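Local structure of Non-reducing end beta-L-arabinofuranosidase (Bacteroides thetaiotaomicron, 5MQO) at residues F55-M66 and P460-Q470; G24-R32 and V248-G256. The protein probably hydrolyses glycosidic bonds in plant pectin, as a GH127-family glycoside hydrolase of a gut bacterium, and probably acts as an aceric acidase. One frame throughout, in Å; residues are numbered along the deposited sequence.

Overall arrangement
Both contacts are buried, but they differ in depth and chemistry. The centre of contact 1 lies about 14 Å from that of the chain; it joins helix 50-69 to helix 458-466 and the turn that follows, almost wholly through apolar side chains. The centre of contact 2 is about 20 Å from that of the chain. Here an irregular N-terminal loop lies across helix 243-255: the E250 carboxylate takes a backbone N-H of the loop, which packs on the acid-held R253 guanidinium and ends in an exposed arginine, R32, beside Y252. The contacts meet where L25 packs on Q468, the loop thus passing from the turn after helix 458-466 to helix 243-255.

Contact 1. Residues F55-M66 and P460-Q470; sequences FNVFSGTSLQSM and PNTLRTLCQAQ
L463 holds its CG anti to the backbone N (chi1 -179°), which carries both methyl branches across to helix 50-69, while F58 turns its ring beside its own backbone N (chi1 -49°) and so brings one ring face to L466. The leucine is a knob in a hole formed by F58, S62, L63 and M66. Its CD1 rests 3.5 Å from CB of S62, and its CD2 faces CD2 of L63 at 4.0 Å. A serine suits this hole because it is small, and its OG is satisfied by the carbonyl of G424. Over one face of the F58 ring comes L466, whose CB lies 4.0 Å from the ring centroid in a CH-pi contact. C467 packs beside it, with SG 3.9 Å from CB of F58. Both segments belong to the GH127 catalytic domain, whose six-hairpin clan is built as an (alpha/alpha)6 barrel; the axes of segments 55-66 and 460-466 run roughly antiparallel at 141° with a closest approach of 10.4 Å, and a wider pi-type turn at 58-62 interrupts the regular winding of the first. Toward one end, M66 lays its flexible thioether against the rigid ring of P460, CE standing 3.9 Å from CB of the proline. At the other end the F55 ring meets O of C467 at its edge, CE2 lying 3.8 Å from that oxygen. Q470 NE2 also donates to this carbonyl, fixing an amide whose plane stands nearly perpendicular to the F55 ring, and W46 of strand 44-46 touches both F55 and Q470.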
# COMPACT_ATOMS: atom_id res chain seq x y z
N PHE A 55 -7.54 -9.15 -9.91
CA PHE A 55 -7.44 -8.36 -11.15
C PHE A 55 -8.64 -8.51 -12.10
O PHE A 55 -9.02 -7.53 -12.75
CB PHE A 55 -6.13 -8.65 -11.88
CG PHE A 55 -5.85 -7.69 -13.00
CD1 PHE A 55 -6.29 -7.94 -14.30
CD2 PHE A 55 -5.16 -6.51 -12.75
CE1 PHE A 55 -6.03 -7.06 -15.33
CE2 PHE A 55 -4.90 -5.62 -13.79
CZ PHE A 55 -5.33 -5.90 -15.09
N ASN A 56 -9.24 -9.70 -12.20
CA ASN A 56 -10.48 -9.84 -13.00
C ASN A 56 -11.67 -9.10 -12.40
O ASN A 56 -12.46 -8.52 -13.15
CB ASN A 56 -10.87 -11.31 -13.26
CG ASN A 56 -10.07 -11.94 -14.41
OD1 ASN A 56 -9.18 -11.31 -15.01
ND2 ASN A 56 -10.37 -13.20 -14.71
N VAL A 57 -11.78 -9.09 -11.07
CA VAL A 57 -12.78 -8.27 -10.46
C VAL A 57 -12.48 -6.80 -10.79
O VAL A 57 -13.31 -6.12 -11.39
CB VAL A 57 -12.87 -8.50 -8.97
CG1 VAL A 57 -13.87 -7.54 -8.33
CG2 VAL A 57 -13.27 -9.95 -8.70
N PHE A 58 -11.28 -6.33 -10.45
CA PHE A 58 -11.03 -4.88 -10.54
C PHE A 58 -11.21 -4.37 -11.97
O PHE A 58 -11.83 -3.32 -12.17
CB PHE A 58 -9.65 -4.44 -10.01
CG PHE A 58 -9.29 -4.97 -8.65
CD1 PHE A 58 -10.25 -5.12 -7.63
CD2 PHE A 58 -7.97 -5.33 -8.36
CE1 PHE A 58 -9.91 -5.63 -6.39
CE2 PHE A 58 -7.64 -5.84 -7.12
CZ PHE A 58 -8.61 -5.99 -6.13
N SER A 59 -10.67 -5.11 -12.95
CA SER A 59 -10.70 -4.70 -14.37
C SER A 59 -12.07 -4.96 -15.00
O SER A 59 -12.62 -4.15 -15.73
CB SER A 59 -9.62 -5.44 -15.18
OG SER A 59 -10.05 -6.74 -15.57
N GLY A 60 -12.62 -6.12 -14.69
CA GLY A 60 -13.87 -6.52 -15.26
C GLY A 60 -15.09 -6.21 -14.44
O GLY A 60 -16.14 -6.80 -14.68
N THR A 61 -15.01 -5.27 -13.49
CA THR A 61 -16.23 -4.89 -12.73
C THR A 61 -16.12 -3.55 -12.04
O THR A 61 -16.99 -2.68 -12.22
CB THR A 61 -16.58 -5.92 -11.64
OG1 THR A 61 -16.67 -7.22 -12.22
CG2 THR A 61 -17.90 -5.58 -10.93
N SER A 62 -15.07 -3.41 -11.24
CA SER A 62 -14.88 -2.24 -10.40
C SER A 62 -14.80 -0.96 -11.23
O SER A 62 -15.52 -0.01 -10.94
CB SER A 62 -13.65 -2.41 -9.53
OG SER A 62 -13.69 -3.62 -8.82
N LEU A 63 -13.97 -0.94 -12.27
CA LEU A 63 -13.85 0.22 -13.15
C LEU A 63 -15.19 0.65 -13.79
O LEU A 63 -15.50 1.84 -13.79
CB LEU A 63 -12.82 -0.02 -14.27
CG LEU A 63 -11.36 -0.19 -13.85
CD1 LEU A 63 -10.56 -0.80 -14.98
CD2 LEU A 63 -10.73 1.14 -13.43
N GLN A 64 -15.98 -0.30 -14.33
CA GLN A 64 -17.30 0.02 -14.90
C GLN A 64 -18.21 0.54 -13.81
O GLN A 64 -18.80 1.60 -13.94
CB GLN A 64 -17.99 -1.19 -15.52
CG GLN A 64 -17.23 -1.93 -16.61
CD GLN A 64 -17.23 -3.45 -16.38
OE1 GLN A 64 -18.30 -4.08 -16.27
NE2 GLN A 64 -16.04 -4.03 -16.27
N SER A 65 -18.31 -0.21 -12.73
CA SER A 65 -19.14 0.15 -11.56
C SER A 65 -18.92 1.56 -11.03
O SER A 65 -19.89 2.20 -10.58
CB SER A 65 -18.93 -0.85 -10.43
OG SER A 65 -19.71 -0.50 -9.32
N MET A 66 -17.67 2.04 -11.07
CA MET A 66 -17.33 3.38 -10.60
C MET A 66 -17.67 4.49 -11.60
O MET A 66 -18.07 5.57 -11.20
CB MET A 66 -15.86 3.47 -10.22
CG MET A 66 -15.56 4.69 -9.36
SD MET A 66 -14.00 4.54 -8.47
CE MET A 66 -12.85 5.16 -9.70
N PRO A 460 -11.34 6.02 -5.58
CA PRO A 460 -10.57 6.07 -6.82
C PRO A 460 -9.08 5.76 -6.65
O PRO A 460 -8.51 5.02 -7.45
CB PRO A 460 -10.78 7.50 -7.30
CG PRO A 460 -12.14 7.85 -6.78
CD PRO A 460 -12.18 7.22 -5.43
N ASN A 461 -8.46 6.31 -5.61
CA ASN A 461 -7.07 6.01 -5.33
C ASN A 461 -6.94 4.54 -4.95
O ASN A 461 -5.99 3.85 -5.38
CB ASN A 461 -6.51 6.98 -4.26
CG ASN A 461 -5.02 6.78 -3.99
OD1 ASN A 461 -4.32 6.14 -4.76
ND2 ASN A 461 -4.53 7.32 -2.88
N THR A 462 -7.89 4.02 -4.17
CA THR A 462 -7.82 2.61 -3.79
C THR A 462 -7.84 1.72 -5.03
O THR A 462 -6.96 0.87 -5.18
CB THR A 462 -8.94 2.25 -2.81
OG1 THR A 462 -8.74 3.02 -1.63
CG2 THR A 462 -8.92 0.80 -2.44
N LEU A 463 -8.80 1.94 -5.92
CA LEU A 463 -8.99 1.11 -7.11
C LEU A 463 -7.81 1.22 -8.10
O LEU A 463 -7.29 0.22 -8.57
CB LEU A 463 -10.32 1.45 -7.81
CG LEU A 463 -10.67 0.63 -9.08
CD1 LEU A 463 -10.59 -0.88 -8.85
CD2 LEU A 463 -12.05 0.99 -9.63
N ARG A 464 -7.36 2.42 -8.40
CA ARG A 464 -6.21 2.53 -9.28
C ARG A 464 -4.96 1.89 -8.68
O ARG A 464 -4.14 1.35 -9.41
CB ARG A 464 -5.94 3.99 -9.69
CG ARG A 464 -5.29 4.84 -8.63
CD ARG A 464 -3.76 4.85 -8.71
NE ARG A 464 -3.28 6.18 -9.05
CZ ARG A 464 -3.33 7.24 -8.24
NH1 ARG A 464 -3.82 7.16 -7.01
NH2 ARG A 464 -2.89 8.42 -8.67
N THR A 465 -4.82 1.94 -7.36
CA THR A 465 -3.65 1.35 -6.73
C THR A 465 -3.74 -0.16 -6.90
O THR A 465 -2.81 -0.80 -7.43
CB THR A 465 -3.50 1.75 -5.26
OG1 THR A 465 -3.02 3.10 -5.19
CG2 THR A 465 -2.50 0.87 -4.56
N LEU A 466 -4.87 -0.73 -6.50
CA LEU A 466 -5.09 -2.16 -6.66
C LEU A 466 -5.00 -2.60 -8.12
O LEU A 466 -4.43 -3.64 -8.38
CB LEU A 466 -6.40 -2.62 -6.03
CG LEU A 466 -6.48 -2.46 -4.51
CD1 LEU A 466 -7.92 -2.44 -4.04
CD2 LEU A 466 -5.72 -3.56 -3.82
N CYS A 467 -5.50 -1.79 -9.06
CA CYS A 467 -5.32 -2.06 -10.51
C CYS A 467 -3.85 -2.07 -10.99
O CYS A 467 -3.59 -2.45 -12.12
CB CYS A 467 -6.10 -1.05 -11.38
SG CYS A 467 -7.89 -1.27 -11.42
N GLN A 468 -2.92 -1.63 -10.15
CA GLN A 468 -1.50 -1.55 -10.48
C GLN A 468 -0.62 -2.51 -9.71
O GLN A 468 0.59 -2.48 -9.90
CB GLN A 468 -1.02 -0.16 -10.16
CG GLN A 468 -1.58 0.91 -11.08
CD GLN A 468 -1.36 2.29 -10.51
OE1 GLN A 468 -1.08 2.43 -9.31
NE2 GLN A 468 -1.50 3.30 -11.35
N ALA A 469 -1.20 -3.34 -8.84
CA ALA A 469 -0.43 -4.27 -7.99
C ALA A 469 0.71 -4.96 -8.73
O ALA A 469 1.82 -5.01 -8.24
CB ALA A 469 -1.35 -5.31 -7.40
N GLN A 470 0.44 -5.47 -9.93
CA GLN A 470 1.47 -6.13 -10.78
C GLN A 470 2.76 -5.35 -10.99
O GLN A 470 3.81 -5.96 -11.19
CB GLN A 470 0.95 -6.56 -12.16
CG GLN A 470 0.45 -5.43 -13.06
CD GLN A 470 -0.94 -4.98 -12.72
OE1 GLN A 470 -1.62 -5.61 -11.89
NE2 GLN A 470 -1.39 -3.89 -13.33

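Contact 2. Residues G24-R32 and V248-G256; sequences GLTDMSQSR and VVEMYRATG
M28 and R253 lie side by side and point the same way, so that CG of the methionine sits over one face of the guanidinium, 3.6 Å from NH2 of R253. V249 CG1 covers the opposite face, and the flat cation is sandwiched between aliphatic groups that leave its N-H edge for acids. In that plane NH1 forms a salt bridge with OE2 of E250 at 3.0 Å, while NE and NH2 pair with E313 and D309 of helix 297-314. The straight shaft of R253 runs along the loop, its CD 3.3 Å from O of D27. E250 turns back at chi2 (57°) and crosses T26 at about a right angle, its OE2 lying close to the threonine methyl. Its OE1 accepts the backbone N-H of D27 on the syn side at 3.0 Å, nearly straight at 164°, and is also paired with R206. A glutamine in its place would probably leave R206 and R253 without the negative charge they share. Helix 243-255 lies in the (alpha/alpha)6 catalytic domain; the loop, which precedes strand 37-38, is shaped by an Asx turn, in which OD1 of D27 takes the N-H of S29, overlapping a type I beta turn from M28 to S31. S31 OG bonds to E313, the carboxylate that also holds R253. Farther out, Y252 OH stands over one face of the R32 guanidinium, 3.8 Å from NH2 of R32, with the two planes 67° apart.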
# COMPACT_ATOMS: atom_id res chain seq x y z
N GLY A 24 8.45 2.16 -16.39
CA GLY A 24 7.65 1.73 -15.23
C GLY A 24 6.59 2.73 -14.74
O GLY A 24 6.65 3.91 -15.09
N LEU A 25 5.62 2.24 -13.96
CA LEU A 25 4.68 3.07 -13.18
C LEU A 25 5.41 4.20 -12.47
O LEU A 25 4.92 5.34 -12.45
CB LEU A 25 3.95 2.23 -12.13
CG LEU A 25 2.88 2.85 -11.22
CD1 LEU A 25 1.77 3.50 -12.04
CD2 LEU A 25 2.30 1.77 -10.32
N THR A 26 6.55 3.86 -11.85
CA THR A 26 7.55 4.87 -11.50
C THR A 26 8.96 4.51 -11.98
O THR A 26 9.51 3.46 -11.67
CB THR A 26 7.56 5.24 -10.00
OG1 THR A 26 7.48 4.06 -9.20
CG2 THR A 26 6.37 6.12 -9.69
N ASP A 27 9.56 5.48 -12.66
CA ASP A 27 10.74 5.26 -13.40
C ASP A 27 11.97 5.93 -12.79
O ASP A 27 12.35 7.03 -13.20
CB ASP A 27 10.48 5.80 -14.78
CG ASP A 27 11.57 5.50 -15.73
OD1 ASP A 27 12.36 4.58 -15.44
OD2 ASP A 27 11.61 6.18 -16.77
N MET A 28 12.63 5.24 -11.85
CA MET A 28 13.93 5.67 -11.31
C MET A 28 15.13 5.18 -12.17
O MET A 28 16.27 5.16 -11.73
CB MET A 28 14.06 5.21 -9.85
CG MET A 28 13.00 5.82 -8.97
SD MET A 28 13.02 5.57 -7.18
CE MET A 28 14.74 5.74 -6.84
N SER A 29 14.87 4.83 -13.43
CA SER A 29 15.88 4.23 -14.28
C SER A 29 17.06 5.16 -14.61
O SER A 29 18.16 4.68 -14.79
CB SER A 29 15.21 3.73 -15.55
OG SER A 29 14.69 4.82 -16.28
N GLN A 30 16.82 6.47 -14.66
CA GLN A 30 17.87 7.51 -14.83
C GLN A 30 18.26 8.20 -13.53
O GLN A 30 19.06 9.14 -13.55
CB GLN A 30 17.41 8.63 -15.78
CG GLN A 30 16.76 8.19 -17.07
CD GLN A 30 17.76 7.60 -18.06
OE1 GLN A 30 18.61 8.32 -18.57
NE2 GLN A 30 17.66 6.29 -18.32
N SER A 31 17.70 7.79 -12.40
CA SER A 31 17.87 8.56 -11.17
C SER A 31 19.26 8.29 -10.59
O SER A 31 19.62 7.15 -10.43
CB SER A 31 16.76 8.22 -10.18
OG SER A 31 15.51 8.58 -10.74
N ARG A 32 20.03 9.33 -10.28
CA ARG A 32 21.46 9.18 -10.01
C ARG A 32 21.78 8.40 -8.75
O ARG A 32 22.83 7.80 -8.67
CB ARG A 32 22.15 10.53 -9.90
CG ARG A 32 21.95 11.47 -11.10
CD ARG A 32 21.47 12.85 -10.65
NE ARG A 32 21.43 13.85 -11.72
CZ ARG A 32 21.06 15.14 -11.58
NH1 ARG A 32 20.69 15.63 -10.38
NH2 ARG A 32 21.07 15.94 -12.65
N VAL A 248 5.25 15.69 -9.76
CA VAL A 248 6.22 16.65 -10.29
C VAL A 248 7.60 16.00 -10.50
O VAL A 248 8.25 16.24 -11.52
CB VAL A 248 6.26 17.98 -9.46
CG1 VAL A 248 6.89 17.78 -8.10
CG2 VAL A 248 7.04 19.07 -10.16
N VAL A 249 8.03 15.14 -9.58
CA VAL A 249 9.27 14.37 -9.77
C VAL A 249 9.07 13.32 -10.87
O VAL A 249 9.99 13.03 -11.67
CB VAL A 249 9.74 13.68 -8.47
CG1 VAL A 249 10.96 12.79 -8.73
CG2 VAL A 249 10.10 14.70 -7.41
N GLU A 250 7.88 12.76 -10.95
CA GLU A 250 7.64 11.82 -12.02
C GLU A 250 7.61 12.54 -13.39
O GLU A 250 7.98 11.96 -14.40
CB GLU A 250 6.37 11.01 -11.76
CG GLU A 250 6.34 9.67 -12.46
CD GLU A 250 7.52 8.77 -12.12
OE1 GLU A 250 7.99 8.04 -13.05
OE2 GLU A 250 7.96 8.76 -10.94
N MET A 251 7.22 13.80 -13.41
CA MET A 251 7.28 14.56 -14.65
C MET A 251 8.67 14.93 -15.05
O MET A 251 8.97 14.94 -16.25
CB MET A 251 6.43 15.82 -14.58
CG MET A 251 5.04 15.56 -15.11
SD MET A 251 5.06 15.50 -16.90
CE MET A 251 3.33 15.16 -17.11
N TYR A 252 9.53 15.24 -14.08
CA TYR A 252 10.96 15.45 -14.38
C TYR A 252 11.56 14.18 -14.95
O TYR A 252 12.17 14.20 -16.00
CB TYR A 252 11.74 15.88 -13.14
CG TYR A 252 13.23 15.75 -13.25
CD1 TYR A 252 13.99 16.61 -14.04
CD2 TYR A 252 13.91 14.77 -12.52
CE1 TYR A 252 15.38 16.50 -14.12
CE2 TYR A 252 15.29 14.64 -12.58
CZ TYR A 252 16.03 15.50 -13.38
OH TYR A 252 17.40 15.33 -13.39
N ARG A 253 11.33 13.07 -14.26
CA ARG A 253 11.64 11.74 -14.79
C ARG A 253 11.18 11.51 -16.21
O ARG A 253 11.92 10.94 -16.99
CB ARG A 253 11.07 10.64 -13.89
CG ARG A 253 11.92 10.45 -12.64
CD ARG A 253 11.19 9.68 -11.57
NE ARG A 253 11.96 9.70 -10.35
CZ ARG A 253 11.50 9.21 -9.19
NH1 ARG A 253 10.29 8.66 -9.13
NH2 ARG A 253 12.26 9.26 -8.10
N ALA A 254 9.96 11.93 -16.53
CA ALA A 254 9.41 11.73 -17.86
C ALA A 254 9.84 12.72 -18.95
O ALA A 254 9.70 12.41 -20.12
CB ALA A 254 7.90 11.68 -17.80
N THR A 255 10.34 13.90 -18.57
CA THR A 255 10.67 14.95 -19.56
C THR A 255 12.11 15.42 -19.57
O THR A 255 12.53 15.99 -20.56
CB THR A 255 9.82 16.21 -19.32
OG1 THR A 255 10.05 16.70 -17.99
CG2 THR A 255 8.34 15.93 -19.55
N GLY A 256 12.84 15.23 -18.47
CA GLY A 256 14.21 15.73 -18.33
C GLY A 256 14.24 17.22 -18.03
O GLY A 256 15.31 17.83 -18.05